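Local coordinates for protein amidase, hydantoinase/carbamoylase family (Burkholderia ambifaria, PDB 5TP4) that probably hydrolyses N-carbamoyl-L-amino acids to L-amino acids, using two zinc ions per subunit as a member of the peptidase M20 family, at residues D94-G99 with N136-R141; F142-L147 with L162-A167; V70-A75 with V132-E137. All coordinates share one frame; numbering follows the deposited sequence.

Contact 1. Residues D94-G99 with N136-R141; sequences DTQPEG and NEEGAR
Asp94 to Gln96 run beside Asn136 to Ala140 as two irregular loops, Thr95 CA lying 6.1 Å from Glu138 CA; one residue of 94-99 is passed for every two of 136-141. Asp94 grips the turn with both carboxylate oxygens. Glu138 N gives OD2 of Asp94 a bond of 3.1 Å along the syn lone pair, nearly straight at 161°, while Glu137 N reaches OD1 of Asp94 at 3.1 Å, tilted out of the carboxylate plane. The other anchor is the Glu138 side chain, bent at chi2 (-74°), which sets CG against the Thr95 backbone and OE1 beside the Gln96 amide. NE2 of Gln96 bonds to Glu138 OE1 at 2.9 Å, with the acceptor in the amide plane but the donor 43° above the carboxylate plane. Water 1 accepts from Gln96 N at 2.9 Å and donates to Glu138 OE2 at 2.8 Å. The Glu138 side chain comes, nearest atoms, within about 3 Å of that of His92 and about 2 Å of a bound zinc ion. This geometry is consistent with Gln96 and the water helping, as second-shell groups, to position a metal-binding carboxylate, while Asp94 fixes the backbone carrying Glu137 and Glu138.

Contact 2. Residues F142-L147 with L162-A167; sequences FAPAML and LARQDA
Two torsions shape the meeting of Phe142 and Arg164 with their partners: Phe142 sets CG beside its own backbone N (chi1 -60°), sending the ring to the chain at Arg164-Asp166, and Arg164 bends at chi2 (-69°), folding its side chain round the carbonyl of Ala143. The Phe142 ring meets mainly backbone, its CE1 lying 3.5 Å from Asp166 N and its CD1 3.6 Å from Arg164 O. A CH-pi contact is added by Asp166, whose CB is 4.3 Å from the centroid of the Phe142 ring and 29° off its normal, hence off-centre. Along the Arg164 chain CG and CD each come to 3.2 Å of Ala143 O, and NH1 of Arg164 ends 2.9 Å from the same oxygen. Pro144, which follows a cis peptide bond, lays its CD over one face of the guanidinium, 3.5 Å from Arg164 NH1; the Ala143 methyl sits at the guanidinium edge, in its plane. Between the two backbones water 2 accepts from Ala143 N and donates to Gln165 O. The carboxylate of Asp166 is engaged beyond this pair of segments: OD1 takes the backbone N-H groups of Glu168 and Ile170, and OD2 forms a salt bridge with Arg141. The contact is largely packing, with one water bridge, and joins the loop entering helix 147-153 to the chain leaving helix 158-163. Phe142 also packs on Leu172 and Ala175 of helix 172-179, while Leu156 touches both Pro144 and Arg164.

Contact 3. Residues V70-A75 with V132-E137; sequences VGNLFA and VSWTNE
Leu73 O is approached by two groups: Ser133 N bonds to it at 2.9 Å, and Val132 CA makes a CA-H...O contact with it at 3.1 Å. The return bond, Leu73 N to Ser133 O at 3.0 Å, is almost linear (171°); the two reciprocal bonds make Leu73-Ser133 an antiparallel hydrogen-bonded pair, with Phe74-Val132 the adjacent non-hydrogen-bonded one. These pairs join strands 73-77 and 129-133 in the large mixed sheet, the latter leading into the zinc-site loop. Beyond them a side chain takes over from the backbone: Asn72 OD1 accepts a hydrogen bond from Thr135 N at 2.9 Å and 167°, in the carbonyl plane. That oxygen also lies at the edge of the Trp134 ring, 3.5 Å from CE3. CG2 of Val132, anti to its backbone N, lies over Phe74, 3.8 Å from the ring centroid, and over one face of Trp134. Phe74 points its edge at the face of the six-membered ring of Trp134 in an offset T-shaped pair, planes 87° and centroids 5.8 Å apart. Trp134 NE1 bonds to Tyr194 OH. The polar groups named here thus find backbone, amide or hydroxyl partners, while aromatic and methyl groups pack the face of Phe74 and Val132.

Contact 3 is the core member, with every touching residue buried, whereas contacts 1 and 2 are partly buried and join loops. Contacts 1 and 3 share Asn136 and Glu137, so the chain leaving strand 129-133 passes directly from sheet pairing to the zinc site. Contact 2 follows in series and is tied to that turn by two probable hydrogen bonds: Glu137 O lies 2.8 Å from Met146 N, and Asn136 ND2 lies 2.9 Å from Phe142 O. The chemistry changes accordingly: strand bonds and aromatic packing in 70-75 with 132-137, carboxylates held by N-H groups and water beside the metal in contact 1, and ring-to-backbone and guanidinium packing in contact 2.

Contact 1. Residues D94-G99 with N136-R141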
loop_
_atom_site.group_PDB
_atom_site.type_symbol
_atom_site.label_atom_id
_atom_site.label_comp_id
_atom_site.label_asym_id
_atom_site.label_seq_id
_atom_site.Cartn_x
_atom_site.Cartn_y
_atom_site.Cartn_z
ATOM N N ASP B 94 11.827 -21.046 -22.590
ATOM C CA ASP B 94 11.860 -19.611 -22.349
ATOM C C ASP B 94 11.776 -19.300 -20.847
ATOM O O ASP B 94 11.408 -20.146 -20.022
ATOM C CB ASP B 94 10.738 -18.897 -23.129
ATOM C CG ASP B 94 9.338 -19.161 -22.567
ATOM O OD1 ASP B 94 8.876 -20.330 -22.588
ATOM O OD2 ASP B 94 8.678 -18.173 -22.143
ATOM N N THR B 95 12.143 -18.063 -20.490
ATOM C CA THR B 95 12.287 -17.687 -19.084
ATOM C C THR B 95 11.604 -16.359 -18.807
ATOM O O THR B 95 11.242 -15.605 -19.718
ATOM C CB THR B 95 13.766 -17.540 -18.673
ATOM O OG1 THR B 95 14.327 -16.387 -19.336
ATOM C CG2 THR B 95 14.575 -18.788 -19.072
ATOM N N GLN B 96 11.506 -16.060 -17.516
ATOM C CA GLN B 96 11.237 -14.714 -17.036
ATOM C C GLN B 96 12.437 -13.811 -17.334
ATOM O O GLN B 96 13.505 -14.294 -17.728
ATOM C CB GLN B 96 10.951 -14.756 -15.537
ATOM C CG GLN B 96 9.624 -15.392 -15.210
ATOM C CD GLN B 96 8.465 -14.462 -15.505
ATOM O OE1 GLN B 96 8.560 -13.247 -15.290
ATOM N NE2 GLN B 96 7.374 -15.017 -16.021
ATOM N N PRO B 97 12.296 -12.486 -17.141
ATOM C CA PRO B 97 13.463 -11.599 -17.281
ATOM C C PRO B 97 14.673 -12.024 -16.472
ATOM O O PRO B 97 15.815 -11.862 -16.924
ATOM C CB PRO B 97 12.916 -10.249 -16.796
ATOM C CG PRO B 97 11.502 -10.287 -17.207
ATOM C CD PRO B 97 11.050 -11.714 -16.986
ATOM N N GLU B 98 14.451 -12.528 -15.268
ATOM C CA GLU B 98 15.507 -13.064 -14.414
ATOM C C GLU B 98 15.064 -14.467 -14.005
ATOM O O GLU B 98 14.540 -14.674 -12.910
ATOM C CB GLU B 98 15.743 -12.153 -13.223
ATOM C CG GLU B 98 16.874 -12.599 -12.320
ATOM C CD GLU B 98 18.233 -12.550 -12.998
ATOM O OE1 GLU B 98 18.590 -11.498 -13.580
ATOM O OE2 GLU B 98 18.940 -13.578 -12.945
ATOM N N GLY B 99 15.280 -15.441 -14.899
ATOM C CA GLY B 99 14.781 -16.783 -14.669
ATOM C C GLY B 99 15.785 -17.660 -13.932
ATOM O O GLY B 99 16.979 -17.366 -13.850
ATOM N N ASN B 136 6.585 -19.326 -25.502
ATOM C CA ASN B 136 6.098 -18.267 -24.602
ATOM C C ASN B 136 5.256 -18.824 -23.453
ATOM O O ASN B 136 4.152 -18.344 -23.168
ATOM C CB ASN B 136 5.294 -17.222 -25.377
ATOM C CG ASN B 136 5.111 -15.913 -24.605
ATOM O OD1 ASN B 136 6.028 -15.101 -24.534
ATOM N ND2 ASN B 136 3.912 -15.686 -24.072
ATOM N N GLU B 137 5.795 -19.827 -22.757
ATOM C CA GLU B 137 5.102 -20.299 -21.562
ATOM C C GLU B 137 5.034 -19.214 -20.491
ATOM O O GLU B 137 4.052 -19.134 -19.746
ATOM C CB GLU B 137 5.797 -21.557 -21.011
ATOM C CG GLU B 137 5.136 -22.152 -19.737
ATOM C CD GLU B 137 5.521 -21.434 -18.449
ATOM O OE1 GLU B 137 6.463 -20.622 -18.463
ATOM O OE2 GLU B 137 4.874 -21.681 -17.411
ATOM N N GLU B 138 6.061 -18.361 -20.403
ATOM C CA GLU B 138 6.183 -17.483 -19.248
ATOM C C GLU B 138 5.221 -16.298 -19.243
ATOM O O GLU B 138 5.003 -15.717 -18.178
ATOM C CB GLU B 138 7.619 -16.976 -19.143
ATOM C CG GLU B 138 8.596 -18.063 -18.715
ATOM C CD GLU B 138 8.488 -18.446 -17.230
ATOM O OE1 GLU B 138 7.641 -17.881 -16.492
ATOM O OE2 GLU B 138 9.287 -19.306 -16.788
ATOM N N GLY B 139 4.662 -15.906 -20.387
ATOM C CA GLY B 139 3.782 -14.749 -20.405
ATOM C C GLY B 139 4.436 -13.424 -20.047
ATOM O O GLY B 139 3.748 -12.500 -19.597
ATOM N N ALA B 140 5.750 -13.301 -20.227
ATOM C CA ALA B 140 6.464 -12.075 -19.874
ATOM C C ALA B 140 6.568 -11.126 -21.068
ATOM O O ALA B 140 6.155 -9.961 -20.989
ATOM C CB ALA B 140 7.864 -12.420 -19.338
ATOM N N ARG B 141 7.139 -11.601 -22.179
ATOM C CA ARG B 141 7.265 -10.745 -23.351
ATOM C C ARG B 141 5.930 -10.562 -24.048
ATOM O O ARG B 141 5.587 -9.447 -24.454
ATOM C CB ARG B 141 8.290 -11.316 -24.325
ATOM C CG ARG B 141 8.447 -10.440 -25.562
ATOM C CD ARG B 141 9.554 -10.896 -26.455
ATOM N NE ARG B 141 9.595 -10.047 -27.647
ATOM C CZ ARG B 141 10.190 -10.384 -28.786
ATOM N NH1 ARG B 141 10.806 -11.558 -28.891
ATOM N NH2 ARG B 141 10.157 -9.551 -29.818
HETATM O O HOH W 1 11.758 -18.429 -15.782
#

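Contact 2. Residues F142-L147 with L162-A167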
loop_
_atom_site.group_PDB
_atom_site.type_symbol
_atom_site.label_atom_id
_atom_site.label_comp_id
_atom_site.label_asym_id
_atom_site.label_seq_id
_atom_site.Cartn_x
_atom_site.Cartn_y
_atom_site.Cartn_z
ATOM N N PHE B 142 5.168 -11.641 -24.191
ATOM C CA PHE B 142 3.844 -11.619 -24.792
ATOM C C PHE B 142 2.843 -12.187 -23.800
ATOM O O PHE B 142 3.171 -13.072 -23.012
ATOM C CB PHE B 142 3.797 -12.452 -26.080
ATOM C CG PHE B 142 4.761 -11.985 -27.161
ATOM C CD1 PHE B 142 4.424 -10.925 -28.001
ATOM C CD2 PHE B 142 5.981 -12.632 -27.357
ATOM C CE1 PHE B 142 5.306 -10.505 -29.016
ATOM C CE2 PHE B 142 6.854 -12.219 -28.349
ATOM C CZ PHE B 142 6.518 -11.156 -29.184
ATOM N N ALA B 143 1.599 -11.698 -23.871
ATOM C CA ALA B 143 0.516 -12.308 -23.126
ATOM C C ALA B 143 -0.277 -13.243 -24.031
ATOM O O ALA B 143 -0.430 -12.973 -25.226
ATOM C CB ALA B 143 -0.420 -11.236 -22.555
ATOM N N PRO B 144 -0.816 -14.352 -23.510
ATOM C CA PRO B 144 -0.779 -14.784 -22.111
ATOM C C PRO B 144 0.372 -15.718 -21.772
ATOM O O PRO B 144 1.153 -16.119 -22.640
ATOM C CB PRO B 144 -2.093 -15.554 -21.967
ATOM C CG PRO B 144 -2.198 -16.255 -23.325
ATOM C CD PRO B 144 -1.663 -15.243 -24.330
ATOM N N ALA B 145 0.438 -16.098 -20.499
ATOM C CA ALA B 145 1.249 -17.248 -20.138
ATOM C C ALA B 145 0.701 -18.480 -20.848
ATOM O O ALA B 145 -0.479 -18.539 -21.217
ATOM C CB ALA B 145 1.250 -17.463 -18.622
ATOM N N MET B 146 1.579 -19.466 -21.050
ATOM C CA MET B 146 1.198 -20.736 -21.685
ATOM C C MET B 146 0.581 -20.484 -23.051
ATOM O O MET B 146 -0.358 -21.173 -23.461
ATOM C CB MET B 146 0.237 -21.555 -20.816
ATOM C CG MET B 146 0.897 -22.353 -19.687
ATOM S SD MET B 146 1.139 -21.446 -18.142
ATOM C CE MET B 146 -0.541 -21.269 -17.605
ATOM N N LEU B 147 1.125 -19.490 -23.765
ATOM C CA LEU B 147 0.574 -19.103 -25.060
ATOM C C LEU B 147 0.669 -20.250 -26.065
ATOM O O LEU B 147 -0.308 -20.576 -26.747
ATOM C CB LEU B 147 1.323 -17.856 -25.559
ATOM C CG LEU B 147 0.896 -17.249 -26.899
ATOM C CD1 LEU B 147 1.325 -15.760 -26.943
ATOM C CD2 LEU B 147 1.491 -18.019 -28.088
ATOM N N LEU B 162 -0.770 -14.768 -32.889
ATOM C CA LEU B 162 0.212 -14.154 -33.774
ATOM C C LEU B 162 0.169 -12.637 -33.705
ATOM O O LEU B 162 1.183 -11.979 -33.987
ATOM C CB LEU B 162 -0.020 -14.630 -35.205
ATOM C CG LEU B 162 0.193 -16.140 -35.349
ATOM C CD1 LEU B 162 -0.288 -16.573 -36.720
ATOM C CD2 LEU B 162 1.669 -16.522 -35.146
ATOM N N ALA B 163 -0.975 -12.069 -33.321
ATOM C CA ALA B 163 -1.142 -10.622 -33.282
ATOM C C ALA B 163 -0.778 -10.012 -31.930
ATOM O O ALA B 163 -0.758 -8.781 -31.807
ATOM C CB ALA B 163 -2.587 -10.243 -33.651
ATOM N N ARG B 164 -0.515 -10.832 -30.912
ATOM C CA ARG B 164 -0.098 -10.306 -29.617
ATOM C C ARG B 164 1.178 -9.495 -29.779
ATOM O O ARG B 164 2.093 -9.880 -30.515
ATOM C CB ARG B 164 0.128 -11.455 -28.625
ATOM C CG ARG B 164 -1.149 -12.201 -28.245
ATOM C CD ARG B 164 -2.097 -11.337 -27.401
ATOM N NE ARG B 164 -3.393 -12.010 -27.257
ATOM C CZ ARG B 164 -3.899 -12.437 -26.105
ATOM N NH1 ARG B 164 -3.245 -12.231 -24.969
ATOM N NH2 ARG B 164 -5.074 -13.048 -26.085
ATOM N N GLN B 165 1.222 -8.349 -29.119
ATOM C CA GLN B 165 2.348 -7.444 -29.230
ATOM C C GLN B 165 3.086 -7.389 -27.905
ATOM O O GLN B 165 2.476 -7.468 -26.838
ATOM C CB GLN B 165 1.891 -6.038 -29.626
ATOM C CG GLN B 165 1.268 -5.972 -31.000
ATOM C CD GLN B 165 0.878 -4.554 -31.400
ATOM O OE1 GLN B 165 1.193 -3.591 -30.707
ATOM N NE2 GLN B 165 0.194 -4.428 -32.522
ATOM N N ASP B 166 4.403 -7.243 -27.980
ATOM C CA ASP B 166 5.174 -7.038 -26.765
ATOM C C ASP B 166 5.173 -5.547 -26.415
ATOM O O ASP B 166 4.528 -4.733 -27.080
ATOM C CB ASP B 166 6.586 -7.617 -26.912
ATOM C CG ASP B 166 7.440 -6.900 -27.967
ATOM O OD1 ASP B 166 7.108 -5.778 -28.396
ATOM O OD2 ASP B 166 8.474 -7.478 -28.364
ATOM N N ALA B 167 5.931 -5.173 -25.381
ATOM C CA ALA B 167 5.940 -3.777 -24.943
ATOM C C ALA B 167 6.479 -2.819 -26.005
ATOM O O ALA B 167 6.191 -1.614 -25.948
ATOM C CB ALA B 167 6.761 -3.642 -23.664
HETATM O O HOH W 2 1.031 -9.393 -25.398
#

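Contact 3. Residues V70-A75 with V132-E137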
loop_
_atom_site.group_PDB
_atom_site.type_symbol
_atom_site.label_atom_id
_atom_site.label_comp_id
_atom_site.label_asym_id
_atom_site.label_seq_id
_atom_site.Cartn_x
_atom_site.Cartn_y
_atom_site.Cartn_z
ATOM N N VAL B 70 3.103 -21.603 -34.483
ATOM C CA VAL B 70 3.323 -20.652 -33.397
ATOM C C VAL B 70 4.672 -20.908 -32.712
ATOM O O VAL B 70 4.946 -20.397 -31.618
ATOM C CB VAL B 70 2.140 -20.657 -32.404
ATOM C CG1 VAL B 70 2.157 -21.872 -31.480
ATOM C CG2 VAL B 70 2.088 -19.356 -31.596
ATOM N N GLY B 71 5.560 -21.651 -33.372
ATOM C CA GLY B 71 6.899 -21.814 -32.828
ATOM C C GLY B 71 7.055 -22.924 -31.816
ATOM O O GLY B 71 8.158 -23.085 -31.269
ATOM N N ASN B 72 6.001 -23.686 -31.522
ATOM C CA ASN B 72 6.175 -24.804 -30.594
ATOM C C ASN B 72 7.180 -25.761 -31.215
ATOM O O ASN B 72 7.103 -26.053 -32.412
ATOM C CB ASN B 72 4.859 -25.524 -30.328
ATOM C CG ASN B 72 3.843 -24.674 -29.562
ATOM O OD1 ASN B 72 4.187 -23.959 -28.624
ATOM N ND2 ASN B 72 2.565 -24.789 -29.948
ATOM N N LEU B 73 8.159 -26.200 -30.423
ATOM C CA LEU B 73 9.327 -26.938 -30.912
ATOM C C LEU B 73 9.181 -28.405 -30.525
ATOM O O LEU B 73 9.145 -28.728 -29.334
ATOM C CB LEU B 73 10.610 -26.344 -30.316
ATOM C CG LEU B 73 11.992 -26.865 -30.746
ATOM C CD1 LEU B 73 12.202 -26.830 -32.270
ATOM C CD2 LEU B 73 13.059 -26.004 -30.073
ATOM N N PHE B 74 9.102 -29.288 -31.529
ATOM C CA PHE B 74 8.848 -30.712 -31.336
ATOM C C PHE B 74 9.999 -31.559 -31.835
ATOM O O PHE B 74 10.438 -31.399 -32.970
ATOM C CB PHE B 74 7.613 -31.154 -32.117
ATOM C CG PHE B 74 6.348 -30.590 -31.570
ATOM C CD1 PHE B 74 5.885 -29.357 -32.022
ATOM C CD2 PHE B 74 5.628 -31.279 -30.599
ATOM C CE1 PHE B 74 4.715 -28.836 -31.505
ATOM C CE2 PHE B 74 4.440 -30.754 -30.088
ATOM C CZ PHE B 74 4.001 -29.524 -30.527
ATOM N N ALA B 75 10.445 -32.494 -31.017
ATOM C CA ALA B 75 11.426 -33.493 -31.436
ATOM C C ALA B 75 10.746 -34.857 -31.400
ATOM O O ALA B 75 10.066 -35.195 -30.420
ATOM C CB ALA B 75 12.653 -33.488 -30.519
ATOM N N VAL B 132 8.632 -31.673 -26.373
ATOM C CA VAL B 132 8.179 -30.363 -26.824
ATOM C C VAL B 132 8.644 -29.265 -25.867
ATOM O O VAL B 132 8.664 -29.438 -24.637
ATOM C CB VAL B 132 6.636 -30.336 -27.021
ATOM C CG1 VAL B 132 5.893 -30.729 -25.739
ATOM C CG2 VAL B 132 6.165 -28.990 -27.541
ATOM N N SER B 133 9.090 -28.155 -26.447
ATOM C CA SER B 133 9.259 -26.912 -25.719
ATOM C C SER B 133 8.211 -25.944 -26.270
ATOM O O SER B 133 8.269 -25.571 -27.445
ATOM C CB SER B 133 10.690 -26.381 -25.891
ATOM O OG SER B 133 10.810 -25.068 -25.365
ATOM N N TRP B 134 7.263 -25.535 -25.423
ATOM C CA TRP B 134 6.149 -24.703 -25.882
ATOM C C TRP B 134 6.562 -23.241 -25.947
ATOM O O TRP B 134 7.271 -22.741 -25.064
ATOM C CB TRP B 134 4.954 -24.833 -24.939
ATOM C CG TRP B 134 4.471 -26.242 -24.700
ATOM C CD1 TRP B 134 4.723 -27.050 -23.600
ATOM C CD2 TRP B 134 3.638 -26.999 -25.577
ATOM N NE1 TRP B 134 4.076 -28.265 -23.769
ATOM C CE2 TRP B 134 3.424 -28.259 -24.975
ATOM C CE3 TRP B 134 3.079 -26.742 -26.837
ATOM C CZ2 TRP B 134 2.638 -29.255 -25.575
ATOM C CZ3 TRP B 134 2.304 -27.723 -27.439
ATOM C CH2 TRP B 134 2.095 -28.971 -26.809
ATOM N N THR B 135 6.085 -22.544 -26.982
ATOM C CA THR B 135 6.383 -21.121 -27.130
ATOM C C THR B 135 5.789 -20.289 -26.001
ATOM O O THR B 135 4.630 -20.473 -25.617
ATOM C CB THR B 135 5.827 -20.617 -28.467
ATOM O OG1 THR B 135 6.495 -21.288 -29.535
ATOM C CG2 THR B 135 5.998 -19.104 -28.602
ATOM N N ASN B 136 6.585 -19.326 -25.502
ATOM C CA ASN B 136 6.098 -18.267 -24.602
ATOM C C ASN B 136 5.256 -18.824 -23.453
ATOM O O ASN B 136 4.152 -18.344 -23.168
ATOM C CB ASN B 136 5.294 -17.222 -25.377
ATOM C CG ASN B 136 5.111 -15.913 -24.605
ATOM O OD1 ASN B 136 6.028 -15.101 -24.534
ATOM N ND2 ASN B 136 3.912 -15.686 -24.072
ATOM N N GLU B 137 5.795 -19.827 -22.757
ATOM C CA GLU B 137 5.102 -20.299 -21.562
ATOM C C GLU B 137 5.034 -19.214 -20.491
ATOM O O GLU B 137 4.052 -19.134 -19.746
ATOM C CB GLU B 137 5.797 -21.557 -21.011
ATOM C CG GLU B 137 5.136 -22.152 -19.737
ATOM C CD GLU B 137 5.521 -21.434 -18.449
ATOM O OE1 GLU B 137 6.463 -20.622 -18.463
ATOM O OE2 GLU B 137 4.874 -21.681 -17.411
#